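Local coordinates for fimbrial protein MyfA,Fimbrial protein MyfA (Yersinia enterocolitica, PDB 5LN8) that builds the shaft of Myf fimbriae as their major subunit, in pathogenic Yersinia enterocolitica, and binds galactose, at residues A[38-43]-A[69-74]; A[56-61]-A[91-96]; A[102-107]-A[121-126]. One frame throughout, in Å; residues are numbered along the deposited sequence.

All three contacts lie in one Ig-like beta sandwich, the domain of the fimbrial subunit in self-complemented form. Contacts 1 and 3 are close neighbours, their centres about 9 Å apart, because strands 36-51 and 97-107 pair within the same curled antiparallel sheet; both reach the galactose. Contact 2 has its centre about 18 Å from that of contact 1 and about 20 Å from that of contact 3, across the chain's centre from the latter. Along the chain the segments of contacts 1 and 2 alternate, whereas contact 3 follows both and brings in strand 117-128. Contact 2 still meets contact 1 where W72 packs on L60, but adds no residue to the galactose pocket.

Contact 1: A[38-43]-A[69-74]; sequences NVRPTG and NDHWWI. With GAL (beta-D-galactopyranose), chain C.
N38, on strand 36-51, and H71, just ahead of W72, converge on the galactose in the Ig-like beta sandwich, the asparagine amide standing almost perpendicular to the imidazole (89°). N38 OD1 accepts a hydrogen bond from GAL O3 at 2.5 Å, very short and to be read with caution, while H71 NE2 donates to GAL O3 at 3.2 Å and only weakly to GAL O2. GAL O3 lies in the plane of the imidazole, at its edge. W73 supplies a platform: GAL C1 sits 3.6 Å above the indole plane and over its centre, the CH-pi geometry common in galactose sites. K35 NZ and D68 OD2 also hydrogen-bond to the sugar.

The second shell fixes the imidazole. H71 ND1 donates to D70 OD1 at 2.7 Å with OD1 close to the ring plane, holding the ring's rotation; with both nitrogens donating, the histidine may be protonated. R40 NH1 lies 3.4 Å above one face of the H71 ring, displaced toward its rim, guanidinium and imidazole turned 38° from each other, and water 1 accepts from the same NH1. The extended R40 chain also carries NE to a salt bridge with E105, which N38 ND2 also binds.

Beneath the site the backbones run antiparallel (176°). V39 and W72 form a hydrogen-bonded pair, V39 N to W72 O at 2.8 Å and W72 N to V39 O at 3.0 Å, and their side chains go to the face opposite N38 and W73. Further along the strand, P41 packs against W72, its CG 3.9 Å from W72 CZ3.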
loop_
_atom_site.group_PDB
_atom_site.type_symbol
_atom_site.label_atom_id
_atom_site.label_comp_id
_atom_site.label_asym_id
_atom_site.label_seq_id
_atom_site.Cartn_x
_atom_site.Cartn_y
_atom_site.Cartn_z
ATOM N N ASN A 38 -4.777 10.139 -0.699
ATOM C CA ASN A 38 -4.759 9.146 -1.764
ATOM C C ASN A 38 -3.496 8.304 -1.614
ATOM O O ASN A 38 -2.472 8.789 -1.138
ATOM C CB ASN A 38 -4.749 9.790 -3.160
ATOM C CG ASN A 38 -6.039 10.528 -3.503
ATOM O OD1 ASN A 38 -7.146 10.074 -3.204
ATOM N ND2 ASN A 38 -5.891 11.667 -4.167
ATOM N N VAL A 39 -3.575 7.041 -2.014
ATOM C CA VAL A 39 -2.388 6.225 -2.203
ATOM C C VAL A 39 -2.473 5.657 -3.613
ATOM O O VAL A 39 -3.249 4.727 -3.867
ATOM C CB VAL A 39 -2.303 5.088 -1.183
ATOM C CG1 VAL A 39 -1.012 4.323 -1.385
ATOM C CG2 VAL A 39 -2.395 5.620 0.243
ATOM N N ARG A 40 -1.697 6.239 -4.527
ATOM C CA ARG A 40 -1.756 5.889 -5.943
ATOM C C ARG A 40 -0.595 4.978 -6.330
ATOM O O ARG A 40 0.555 5.374 -6.229
ATOM C CB ARG A 40 -1.743 7.151 -6.818
ATOM C CG ARG A 40 -2.917 8.106 -6.591
ATOM C CD ARG A 40 -2.963 9.196 -7.661
ATOM N NE ARG A 40 -4.105 10.106 -7.540
ATOM C CZ ARG A 40 -5.325 9.852 -8.011
ATOM N NH1 ARG A 40 -5.578 8.706 -8.617
ATOM N NH2 ARG A 40 -6.301 10.739 -7.870
ATOM N N PRO A 41 -0.897 3.743 -6.753
ATOM C CA PRO A 41 0.180 2.869 -7.218
ATOM C C PRO A 41 0.835 3.479 -8.443
ATOM O O PRO A 41 0.163 4.123 -9.250
ATOM C CB PRO A 41 -0.550 1.581 -7.602
ATOM C CG PRO A 41 -1.831 1.614 -6.817
ATOM C CD PRO A 41 -2.206 3.065 -6.744
ATOM N N THR A 42 2.145 3.306 -8.564
ATOM C CA THR A 42 2.888 3.866 -9.680
ATOM C C THR A 42 3.708 2.791 -10.371
ATOM O O THR A 42 4.004 1.758 -9.780
ATOM C CB THR A 42 3.852 4.948 -9.194
ATOM O OG1 THR A 42 4.785 4.367 -8.276
ATOM C CG2 THR A 42 3.106 6.065 -8.520
ATOM N N GLY A 43 4.094 3.050 -11.617
ATOM C CA GLY A 43 4.974 2.139 -12.329
ATOM C C GLY A 43 4.415 0.732 -12.417
ATOM O O GLY A 43 3.243 0.555 -12.722
ATOM N N ASN A 69 -11.320 2.453 -8.358
ATOM C CA ASN A 69 -10.829 2.031 -9.672
ATOM C C ASN A 69 -9.357 1.666 -9.715
ATOM O O ASN A 69 -9.006 0.565 -10.137
ATOM C CB ASN A 69 -11.125 3.075 -10.750
ATOM C CG ASN A 69 -12.522 2.964 -11.300
ATOM O OD1 ASN A 69 -13.029 1.863 -11.509
ATOM N ND2 ASN A 69 -13.157 4.108 -11.543
ATOM N N ASP A 70 -8.495 2.589 -9.296
ATOM C CA ASP A 70 -7.060 2.386 -9.450
ATOM C C ASP A 70 -6.208 2.938 -8.308
ATOM O O ASP A 70 -4.992 3.072 -8.449
ATOM C CB ASP A 70 -6.593 3.018 -10.758
ATOM C CG ASP A 70 -6.968 4.480 -10.868
ATOM O OD1 ASP A 70 -7.270 5.119 -9.845
ATOM O OD2 ASP A 70 -6.955 4.997 -12.002
ATOM N N HIS A 71 -6.832 3.265 -7.185
ATOM C CA HIS A 71 -6.094 3.861 -6.077
ATOM C C HIS A 71 -6.847 3.768 -4.761
ATOM O O HIS A 71 -8.071 3.714 -4.749
ATOM C CB HIS A 71 -5.743 5.320 -6.395
ATOM C CG HIS A 71 -6.924 6.249 -6.405
ATOM N ND1 HIS A 71 -7.785 6.340 -7.473
ATOM C CD2 HIS A 71 -7.368 7.138 -5.486
ATOM C CE1 HIS A 71 -8.721 7.240 -7.208
ATOM N NE2 HIS A 71 -8.492 7.733 -6.006
ATOM N N TRP A 72 -6.108 3.737 -3.656
ATOM C CA TRP A 72 -6.730 3.817 -2.340
ATOM C C TRP A 72 -6.936 5.284 -1.948
ATOM O O TRP A 72 -6.244 6.175 -2.450
ATOM C CB TRP A 72 -5.929 3.054 -1.269
ATOM C CG TRP A 72 -5.836 1.573 -1.526
ATOM C CD1 TRP A 72 -6.767 0.627 -1.216
ATOM C CD2 TRP A 72 -4.754 0.872 -2.158
ATOM N NE1 TRP A 72 -6.332 -0.615 -1.613
ATOM C CE2 TRP A 72 -5.097 -0.490 -2.190
ATOM C CE3 TRP A 72 -3.525 1.271 -2.690
ATOM C CZ2 TRP A 72 -4.260 -1.459 -2.740
ATOM C CZ3 TRP A 72 -2.699 0.312 -3.233
ATOM C CH2 TRP A 72 -3.066 -1.036 -3.252
ATOM N N TRP A 73 -7.915 5.528 -1.082
ATOM C CA TRP A 73 -8.230 6.873 -0.602
ATOM C C TRP A 73 -8.994 6.786 0.708
ATOM O O TRP A 73 -9.560 5.741 1.038
ATOM C CB TRP A 73 -9.045 7.669 -1.630
ATOM C CG TRP A 73 -10.451 7.162 -1.831
ATOM C CD1 TRP A 73 -10.838 6.118 -2.611
ATOM C CD2 TRP A 73 -11.648 7.688 -1.249
ATOM N NE1 TRP A 73 -12.198 5.952 -2.546
ATOM C CE2 TRP A 73 -12.721 6.911 -1.716
ATOM C CE3 TRP A 73 -11.918 8.750 -0.381
ATOM C CZ2 TRP A 73 -14.045 7.156 -1.345
ATOM C CZ3 TRP A 73 -13.232 8.989 -0.007
ATOM C CH2 TRP A 73 -14.275 8.200 -0.495
ATOM N N ILE A 74 -8.994 7.885 1.450
ATOM C CA ILE A 74 -9.788 7.993 2.665
ATOM C C ILE A 74 -9.979 9.461 3.021
ATOM O O ILE A 74 -9.059 10.265 2.883
ATOM C CB ILE A 74 -9.140 7.221 3.846
ATOM C CG1 ILE A 74 -10.066 7.203 5.064
ATOM C CG2 ILE A 74 -7.786 7.809 4.198
ATOM C CD1 ILE A 74 -9.524 6.358 6.206
HETATM C C1 GAL C . -13.099 10.220 -3.720
HETATM C C2 GAL C . -11.784 10.010 -4.520
HETATM C C3 GAL C . -10.582 10.428 -3.655
HETATM C C4 GAL C . -10.745 11.894 -3.199
HETATM C C5 GAL C . -12.127 12.096 -2.548
HETATM C C6 GAL C . -12.473 13.561 -2.257
HETATM O O1 GAL C . -14.205 9.894 -4.474
HETATM O O2 GAL C . -11.589 8.652 -4.970
HETATM O O3 GAL C . -9.343 10.311 -4.350
HETATM O O4 GAL C . -10.581 12.800 -4.287
HETATM O O5 GAL C . -13.216 11.589 -3.358
HETATM O O6 GAL C . -13.671 13.703 -1.530
HETATM O O HOH W 1 -4.219 6.275 -9.351
#

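Contact 2: A[56-61]-A[91-96]; sequences TRVDLH and DEVKAG
V58 and V93 make the apolar part of this contact, V58 CG2 meeting V93 CG2 at 4.5 Å. The nearby T56 methyl, CG2, lies 4.4 Å from K94 CB, touching only the base of the lysine, whose amine leads away. Y98 touches T56, V58 and V93, and L87 also packs on V58, so the valines belong to a larger apolar cluster.

Direct hydrogen bonds between the backbones are absent: even the closest CA pair, V58 and V93, is 7.1 Å apart, too far for adjacent strands. Each strand pairs elsewhere in the sandwich, 57-59 with strand 36-51 through V58 and M50, and 92-93 with strand 15-16. The touching parts, 56-59 and 91-94, run roughly antiparallel (155°) and face each other across side chains and solvent.

Water supplies the polar contacts, and D91 is their hub. With CG anti to its own carbonyl carbon (chi1 -74°), its carboxylate extends toward D59. Water 3 accepts from D59 N at 2.9 Å and donates to D91 OD2 at 3.0 Å. Water 4 lies at the edge of the H61 ring, 2.8 Å from H61 NE2, and 2.9 Å from both D59 OD2 and D91 OD2; counting atoms elsewhere, its acceptors outnumber its protons.

The two carboxylates probably repel mildly: D59 OD2 and D91 OD2 stand 4.6 Å apart, water 4 a likely mediator, while Q49 NE2 holds D59 OD1.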
loop_
_atom_site.group_PDB
_atom_site.type_symbol
_atom_site.label_atom_id
_atom_site.label_comp_id
_atom_site.label_asym_id
_atom_site.label_seq_id
_atom_site.Cartn_x
_atom_site.Cartn_y
_atom_site.Cartn_z
ATOM N N THR A 56 5.964 -11.560 -11.462
ATOM C CA THR A 56 4.811 -12.102 -10.753
ATOM C C THR A 56 4.113 -10.937 -10.057
ATOM O O THR A 56 4.745 -10.207 -9.303
ATOM C CB THR A 56 5.241 -13.137 -9.709
ATOM O OG1 THR A 56 6.020 -14.162 -10.344
ATOM C CG2 THR A 56 4.031 -13.759 -9.032
ATOM N N ARG A 57 2.822 -10.757 -10.320
ATOM C CA ARG A 57 2.058 -9.654 -9.746
ATOM C C ARG A 57 1.108 -10.202 -8.701
ATOM O O ARG A 57 0.323 -11.094 -9.007
ATOM C CB ARG A 57 1.241 -8.948 -10.834
ATOM C CG ARG A 57 2.061 -8.454 -12.019
ATOM C CD ARG A 57 1.198 -7.780 -13.075
ATOM N NE ARG A 57 0.606 -6.541 -12.584
ATOM C CZ ARG A 57 1.242 -5.372 -12.553
ATOM N NH1 ARG A 57 2.487 -5.283 -12.992
ATOM N NH2 ARG A 57 0.636 -4.290 -12.085
ATOM N N VAL A 58 1.173 -9.676 -7.480
ATOM C CA VAL A 58 0.246 -10.091 -6.421
ATOM C C VAL A 58 -0.596 -8.917 -5.895
ATOM O O VAL A 58 -0.059 -7.847 -5.613
ATOM C CB VAL A 58 0.985 -10.781 -5.256
ATOM C CG1 VAL A 58 0.025 -11.100 -4.129
ATOM C CG2 VAL A 58 1.672 -12.048 -5.734
ATOM N N ASP A 59 -1.908 -9.120 -5.774
ATOM C CA ASP A 59 -2.814 -8.079 -5.284
ATOM C C ASP A 59 -2.520 -7.634 -3.849
ATOM O O ASP A 59 -2.150 -8.447 -3.001
ATOM C CB ASP A 59 -4.269 -8.547 -5.353
ATOM C CG ASP A 59 -4.771 -8.720 -6.772
ATOM O OD1 ASP A 59 -4.191 -8.123 -7.704
ATOM O OD2 ASP A 59 -5.770 -9.448 -6.948
ATOM N N LEU A 60 -2.693 -6.336 -3.602
ATOM C CA LEU A 60 -2.644 -5.769 -2.257
ATOM C C LEU A 60 -4.046 -5.381 -1.836
ATOM O O LEU A 60 -4.843 -4.939 -2.664
ATOM C CB LEU A 60 -1.780 -4.512 -2.248
ATOM C CG LEU A 60 -0.287 -4.794 -2.354
ATOM C CD1 LEU A 60 0.528 -3.543 -2.183
ATOM C CD2 LEU A 60 0.065 -5.763 -1.277
ATOM N N HIS A 61 -4.346 -5.532 -0.554
ATOM C CA HIS A 61 -5.631 -5.095 -0.029
ATOM C C HIS A 61 -5.417 -4.420 1.303
ATOM O O HIS A 61 -4.431 -4.683 1.987
ATOM C CB HIS A 61 -6.570 -6.278 0.162
ATOM C CG HIS A 61 -6.735 -7.113 -1.064
ATOM N ND1 HIS A 61 -7.660 -6.816 -2.045
ATOM C CD2 HIS A 61 -6.090 -8.225 -1.481
ATOM C CE1 HIS A 61 -7.575 -7.716 -3.008
ATOM N NE2 HIS A 61 -6.631 -8.583 -2.690
ATOM N N ASP A 91 -4.871 -16.593 -2.405
ATOM C CA ASP A 91 -3.918 -16.240 -3.449
ATOM C C ASP A 91 -2.669 -17.129 -3.398
ATOM O O ASP A 91 -2.182 -17.492 -2.322
ATOM C CB ASP A 91 -3.524 -14.760 -3.354
ATOM C CG ASP A 91 -4.628 -13.822 -3.823
ATOM O OD1 ASP A 91 -5.778 -14.280 -4.004
ATOM O OD2 ASP A 91 -4.345 -12.616 -3.998
ATOM N N GLU A 92 -2.166 -17.489 -4.573
ATOM C CA GLU A 92 -0.889 -18.175 -4.682
ATOM C C GLU A 92 0.224 -17.139 -4.745
ATOM O O GLU A 92 0.140 -16.184 -5.523
ATOM C CB GLU A 92 -0.864 -19.028 -5.949
ATOM C CG GLU A 92 0.419 -19.823 -6.161
ATOM C CD GLU A 92 0.457 -21.117 -5.359
ATOM O OE1 GLU A 92 -0.538 -21.422 -4.662
ATOM O OE2 GLU A 92 1.484 -21.830 -5.436
ATOM N N VAL A 93 1.263 -17.317 -3.930
ATOM C CA VAL A 93 2.397 -16.392 -3.945
ATOM C C VAL A 93 3.744 -17.058 -4.261
ATOM O O VAL A 93 4.324 -17.773 -3.443
ATOM C CB VAL A 93 2.489 -15.577 -2.656
ATOM C CG1 VAL A 93 2.571 -16.487 -1.432
ATOM C CG2 VAL A 93 3.671 -14.663 -2.732
ATOM N N LYS A 94 4.245 -16.795 -5.462
ATOM C CA LYS A 94 5.405 -17.513 -5.960
ATOM C C LYS A 94 6.725 -16.910 -5.540
ATOM O O LYS A 94 6.936 -16.556 -4.383
ATOM C CB LYS A 94 5.366 -17.618 -7.488
ATOM C CG LYS A 94 4.301 -18.550 -8.026
ATOM C CD LYS A 94 4.644 -18.989 -9.431
ATOM C CE LYS A 94 6.008 -19.674 -9.471
ATOM N NZ LYS A 94 5.951 -21.160 -9.633
ATOM N N ALA A 95 7.592 -16.769 -6.535
ATOM C CA ALA A 95 9.011 -16.547 -6.326
ATOM C C ALA A 95 9.437 -15.086 -6.189
ATOM O O ALA A 95 9.365 -14.294 -7.150
ATOM C CB ALA A 95 9.811 -17.236 -7.440
ATOM N N GLY A 96 9.870 -14.737 -4.978
ATOM C CA GLY A 96 10.802 -13.640 -4.820
ATOM C C GLY A 96 10.531 -12.414 -3.979
ATOM O O GLY A 96 9.818 -12.439 -2.978
HETATM O O HOH W 2 -3.833 -10.720 -2.605
HETATM O O HOH W 3 -3.049 -11.695 -6.559
HETATM O O HOH W 4 -6.465 -10.754 -4.464
#

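Contact 3: A[102-107]-A[121-126]; sequences GRVEEY and KDISAT. With GAL (beta-D-galactopyranose), chain C.
Strands 97-107 and 117-128 form the beta hairpin of the self-complemented subunit, the second strand consistent with the grafted donor strand that completes the Ig-like fold, and G102 with I123 begins the register here. G102 N reaches I123 O at 2.8 Å and I123 N returns to G102 O at 2.7 Å, making a hydrogen-bonded pair. V104 and K121 repeat the pattern, with V104 N to K121 O also at 2.8 Å.

On the face carrying V104 and I123, the two side chains cross at about a right angle: V104 CG2 is 3.7 Å from I123 CD1. The I123 CG1 branch lies between its own N and carbonyl carbon (chi1 55°), placing it against the G102 carbonyl. V3 of strand 2-7 packs on both.

The other face is polar. R103 grips E105 OE2 side-on with NE (3.0 Å) and NH2, both from the same face of the carboxylate, and water 5 accepts from R103 NH1 and donates to D122 OD1 at 2.9 Å. Further along, Y107 CZ approaches GAL C4 at 3.6 Å.

Four backbone bonds and the V104-I123 packing are consistent with a donor strand held as a full sheet member, its link to R103 passing through water.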
loop_
_atom_site.group_PDB
_atom_site.type_symbol
_atom_site.label_atom_id
_atom_site.label_comp_id
_atom_site.label_asym_id
_atom_site.label_seq_id
_atom_site.Cartn_x
_atom_site.Cartn_y
_atom_site.Cartn_z
ATOM N N GLY A 102 4.518 3.577 -5.037
ATOM C CA GLY A 102 3.334 4.401 -5.093
ATOM C C GLY A 102 3.607 5.859 -4.827
ATOM O O GLY A 102 4.741 6.248 -4.553
ATOM N N ARG A 103 2.553 6.660 -4.922
ATOM C CA ARG A 103 2.601 8.063 -4.538
ATOM C C ARG A 103 1.479 8.397 -3.542
ATOM O O ARG A 103 0.301 8.227 -3.845
ATOM C CB ARG A 103 2.501 8.964 -5.773
ATOM C CG ARG A 103 2.662 10.436 -5.443
ATOM C CD ARG A 103 2.702 11.317 -6.679
ATOM N NE ARG A 103 1.410 11.393 -7.347
ATOM C CZ ARG A 103 1.087 10.664 -8.404
ATOM N NH1 ARG A 103 1.966 9.813 -8.911
ATOM N NH2 ARG A 103 -0.108 10.788 -8.960
ATOM N N VAL A 104 1.855 8.846 -2.346
ATOM C CA VAL A 104 0.896 9.301 -1.336
ATOM C C VAL A 104 0.523 10.757 -1.586
ATOM O O VAL A 104 1.397 11.577 -1.854
ATOM C CB VAL A 104 1.497 9.198 0.075
ATOM C CG1 VAL A 104 0.627 9.923 1.092
ATOM C CG2 VAL A 104 1.712 7.739 0.460
ATOM N N GLU A 105 -0.763 11.086 -1.499
ATOM C CA GLU A 105 -1.214 12.456 -1.714
ATOM C C GLU A 105 -2.134 12.922 -0.596
ATOM O O GLU A 105 -2.992 12.170 -0.137
ATOM C CB GLU A 105 -1.948 12.589 -3.056
ATOM C CG GLU A 105 -1.128 12.245 -4.295
ATOM C CD GLU A 105 -1.967 12.222 -5.569
ATOM O OE1 GLU A 105 -3.202 12.047 -5.488
ATOM O OE2 GLU A 105 -1.395 12.374 -6.663
ATOM N N GLU A 106 -1.955 14.173 -0.175
ATOM C CA GLU A 106 -2.814 14.792 0.824
ATOM C C GLU A 106 -3.669 15.823 0.120
ATOM O O GLU A 106 -3.143 16.669 -0.599
ATOM C CB GLU A 106 -1.959 15.484 1.887
ATOM C CG GLU A 106 -2.725 15.997 3.103
ATOM C CD GLU A 106 -1.856 16.834 4.028
ATOM O OE1 GLU A 106 -0.695 17.108 3.663
ATOM O OE2 GLU A 106 -2.327 17.221 5.114
ATOM N N TYR A 107 -4.981 15.765 0.324
ATOM C CA TYR A 107 -5.869 16.702 -0.348
ATOM C C TYR A 107 -6.773 17.476 0.606
ATOM O O TYR A 107 -6.996 17.054 1.739
ATOM C CB TYR A 107 -6.689 16.001 -1.437
ATOM C CG TYR A 107 -7.556 14.857 -0.957
ATOM C CD1 TYR A 107 -8.766 15.093 -0.316
ATOM C CD2 TYR A 107 -7.185 13.541 -1.186
ATOM C CE1 TYR A 107 -9.570 14.045 0.110
ATOM C CE2 TYR A 107 -7.977 12.488 -0.765
ATOM C CZ TYR A 107 -9.170 12.745 -0.120
ATOM O OH TYR A 107 -9.957 11.693 0.292
ATOM N N LYS A 121 4.190 12.502 -1.842
ATOM C CA LYS A 121 5.467 11.818 -1.640
ATOM C C LYS A 121 5.476 10.405 -2.231
ATOM O O LYS A 121 4.515 9.658 -2.062
ATOM C CB LYS A 121 5.787 11.739 -0.146
ATOM C CG LYS A 121 7.230 11.321 0.166
ATOM C CD LYS A 121 7.445 11.100 1.664
ATOM C CE LYS A 121 7.189 12.348 2.481
ATOM N NZ LYS A 121 8.270 13.361 2.342
ATOM N N ASP A 122 6.562 10.044 -2.914
ATOM C CA ASP A 122 6.740 8.679 -3.407
ATOM C C ASP A 122 6.902 7.725 -2.242
ATOM O O ASP A 122 7.486 8.081 -1.217
ATOM C CB ASP A 122 7.993 8.574 -4.274
ATOM C CG ASP A 122 7.724 8.821 -5.735
ATOM O OD1 ASP A 122 6.547 8.862 -6.144
ATOM O OD2 ASP A 122 8.716 8.958 -6.477
ATOM N N ILE A 123 6.386 6.513 -2.403
ATOM C CA ILE A 123 6.631 5.449 -1.441
ATOM C C ILE A 123 7.058 4.191 -2.169
ATOM O O ILE A 123 6.621 3.931 -3.295
ATOM C CB ILE A 123 5.401 5.152 -0.540
ATOM C CG1 ILE A 123 4.164 4.849 -1.385
ATOM C CG2 ILE A 123 5.135 6.307 0.377
ATOM C CD1 ILE A 123 2.948 4.449 -0.564
ATOM N N SER A 124 7.923 3.422 -1.517
ATOM C CA SER A 124 8.475 2.215 -2.100
ATOM C C SER A 124 8.920 1.273 -0.996
ATOM O O SER A 124 9.519 1.696 -0.011
ATOM C CB SER A 124 9.671 2.559 -2.994
ATOM O OG SER A 124 10.279 1.391 -3.507
ATOM N N ALA A 125 8.630 -0.010 -1.164
ATOM C CA ALA A 125 9.120 -1.024 -0.242
ATOM C C ALA A 125 9.064 -2.383 -0.904
ATOM O O ALA A 125 8.321 -2.594 -1.866
ATOM C CB ALA A 125 8.331 -1.026 1.061
ATOM N N THR A 126 9.866 -3.296 -0.378
ATOM C CA THR A 126 10.026 -4.611 -0.966
ATOM C C THR A 126 9.779 -5.671 0.084
ATOM O O THR A 126 10.385 -5.651 1.152
ATOM C CB THR A 126 11.433 -4.772 -1.530
ATOM O OG1 THR A 126 11.566 -3.962 -2.707
ATOM C CG2 THR A 126 11.720 -6.228 -1.869
HETATM C C1 GAL C . -13.099 10.220 -3.720
HETATM C C2 GAL C . -11.784 10.010 -4.520
HETATM C C3 GAL C . -10.582 10.428 -3.655
HETATM C C4 GAL C . -10.745 11.894 -3.199
HETATM C C5 GAL C . -12.127 12.096 -2.548
HETATM C C6 GAL C . -12.473 13.561 -2.257
HETATM O O1 GAL C . -14.205 9.894 -4.474
HETATM O O2 GAL C . -11.589 8.652 -4.970
HETATM O O3 GAL C . -9.343 10.311 -4.350
HETATM O O4 GAL C . -10.581 12.800 -4.287
HETATM O O5 GAL C . -13.216 11.589 -3.358
HETATM O O6 GAL C . -13.671 13.703 -1.530
HETATM O O HOH W 5 5.062 9.719 -8.487
#